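Local coordinates for protein endoglucanase A (Clostridium cellulolyticum, PDB 1EDG) that hydrolyses internal beta-1,4-glucosidic bonds of cellulose through a family 5 glycosyl hydrolase catalytic domain, at residues A226-A231 / T286-N291. Residues are numbered along the deposited sequence; the frame is centred on the assembly and turned at random.
Sequences ASPDGA and TWFMDN
In both Trp287 and Phe288 CG is tucked over the main chain, flanked by N and C (chi1 80° and 76°), which carries the six-membered ring of the indole to Asp229 and lays the phenyl ring by Pro228 CG; Phe288 CB already faces the proline, because its bond from CA points that way. Pro228 CG lies 3.8 Å from Phe288 CD2, and Pro228 CB stands equally close to Phe288 CB, an apolar contact in which the pyrrolidine ring meets the phenyl ring obliquely. Next to it the carboxylate of Asp229 reaches the rim of the indole: OD1 sits near the ring plane, 3.9 Å from Trp287 CZ3, with the two planes 53° apart. Phe288 CB covers one indole face, 3.6 Å above its centre, which probably limits how far the indole can tilt. Two waters join Asp229 OD1 to Asn291 ND2; the first, 2.8 Å from ND2, accepts from the amide, whereas the second is held there weakly. Each donates to OD1. In this TIM barrel the contact links the short helix 228-232, which follows the fifth strand, to helix 279-297, which lies between the sixth and seventh. Ser227 N-caps the short helix, its OG accepting from Gly230 N, while Tyr326 also packs on Phe288. The chemistry is thus graded, from a buried proline-phenyl contact to a hydrated margin where two donating waters probably ease the carboxylate's charge and the indole's slightly positive rim hydrogens add at most a weak electrostatic contribution.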
# COMPACT_ATOMS: atom_id res chain seq x y z
N ALA A 226 8.16 -5.75 0.21
CA ALA A 226 6.72 -5.97 0.09
C ALA A 226 6.37 -6.82 -1.14
O ALA A 226 5.27 -6.72 -1.68
CB ALA A 226 5.96 -4.64 0.05
N SER A 227 7.29 -7.66 -1.59
CA SER A 227 7.02 -8.51 -2.75
C SER A 227 6.22 -9.75 -2.34
O SER A 227 6.19 -10.13 -1.16
CB SER A 227 8.32 -8.93 -3.44
OG SER A 227 9.10 -9.77 -2.62
N PRO A 228 5.50 -10.36 -3.29
CA PRO A 228 4.73 -11.56 -2.97
C PRO A 228 5.67 -12.65 -2.43
O PRO A 228 5.37 -13.30 -1.43
CB PRO A 228 4.13 -11.95 -4.32
CG PRO A 228 3.94 -10.63 -4.99
CD PRO A 228 5.23 -9.92 -4.67
N ASP A 229 6.84 -12.79 -3.07
CA ASP A 229 7.83 -13.78 -2.64
C ASP A 229 8.40 -13.46 -1.26
O ASP A 229 8.76 -14.37 -0.51
CB ASP A 229 8.97 -13.89 -3.66
CG ASP A 229 8.55 -14.63 -4.92
OD1 ASP A 229 7.63 -15.47 -4.86
OD2 ASP A 229 9.17 -14.39 -5.98
N GLY A 230 8.48 -12.18 -0.92
CA GLY A 230 8.97 -11.79 0.39
C GLY A 230 8.03 -12.25 1.49
O GLY A 230 8.45 -12.49 2.62
N ALA A 231 6.75 -12.39 1.16
CA ALA A 231 5.76 -12.81 2.14
C ALA A 231 5.49 -14.32 2.13
O ALA A 231 5.07 -14.88 3.14
CB ALA A 231 4.45 -12.05 1.92
N THR A 286 -1.99 -13.93 -12.39
CA THR A 286 -2.45 -14.91 -11.41
C THR A 286 -1.40 -15.72 -10.63
O THR A 286 -1.70 -16.18 -9.52
CB THR A 286 -3.46 -15.89 -12.04
OG1 THR A 286 -2.85 -16.58 -13.13
CG2 THR A 286 -4.70 -15.13 -12.54
N TRP A 287 -0.19 -15.88 -11.16
CA TRP A 287 0.82 -16.69 -10.46
C TRP A 287 1.02 -16.30 -9.00
O TRP A 287 0.90 -17.14 -8.11
CB TRP A 287 2.16 -16.69 -11.21
CG TRP A 287 3.00 -15.46 -10.99
CD1 TRP A 287 2.97 -14.30 -11.71
CD2 TRP A 287 3.96 -15.25 -9.94
NE1 TRP A 287 3.84 -13.38 -11.17
CE2 TRP A 287 4.46 -13.93 -10.08
CE3 TRP A 287 4.45 -16.04 -8.88
CZ2 TRP A 287 5.42 -13.39 -9.21
CZ3 TRP A 287 5.40 -15.50 -8.01
CH2 TRP A 287 5.87 -14.18 -8.19
N PHE A 288 1.25 -15.01 -8.74
CA PHE A 288 1.47 -14.58 -7.37
C PHE A 288 0.20 -14.62 -6.53
O PHE A 288 0.26 -14.84 -5.31
CB PHE A 288 2.16 -13.21 -7.31
CG PHE A 288 1.25 -12.04 -7.60
CD1 PHE A 288 1.05 -11.61 -8.91
CD2 PHE A 288 0.60 -11.38 -6.56
CE1 PHE A 288 0.21 -10.54 -9.18
CE2 PHE A 288 -0.24 -10.31 -6.83
CZ PHE A 288 -0.44 -9.89 -8.14
N MET A 289 -0.95 -14.43 -7.18
CA MET A 289 -2.22 -14.47 -6.47
C MET A 289 -2.51 -15.88 -5.97
O MET A 289 -3.05 -16.06 -4.88
CB MET A 289 -3.36 -13.97 -7.36
CG MET A 289 -3.21 -12.52 -7.73
SD MET A 289 -4.69 -11.85 -8.46
CE MET A 289 -4.14 -10.13 -8.85
N ASP A 290 -2.14 -16.88 -6.77
CA ASP A 290 -2.34 -18.28 -6.37
C ASP A 290 -1.44 -18.60 -5.18
O ASP A 290 -1.86 -19.29 -4.25
CB ASP A 290 -2.07 -19.23 -7.54
CG ASP A 290 -3.21 -19.27 -8.54
OD1 ASP A 290 -4.37 -19.01 -8.15
OD2 ASP A 290 -2.95 -19.57 -9.72
N ASN A 291 -0.22 -18.09 -5.20
CA ASN A 291 0.71 -18.30 -4.09
C ASN A 291 0.11 -17.71 -2.82
O ASN A 291 0.13 -18.34 -1.75
CB ASN A 291 2.06 -17.63 -4.37
CG ASN A 291 2.87 -18.35 -5.42
OD1 ASN A 291 2.51 -19.46 -5.83
ND2 ASN A 291 3.95 -17.74 -5.87
O HOH W 1 4.72 -15.59 -4.19
O HOH W 2 7.18 -17.90 -6.62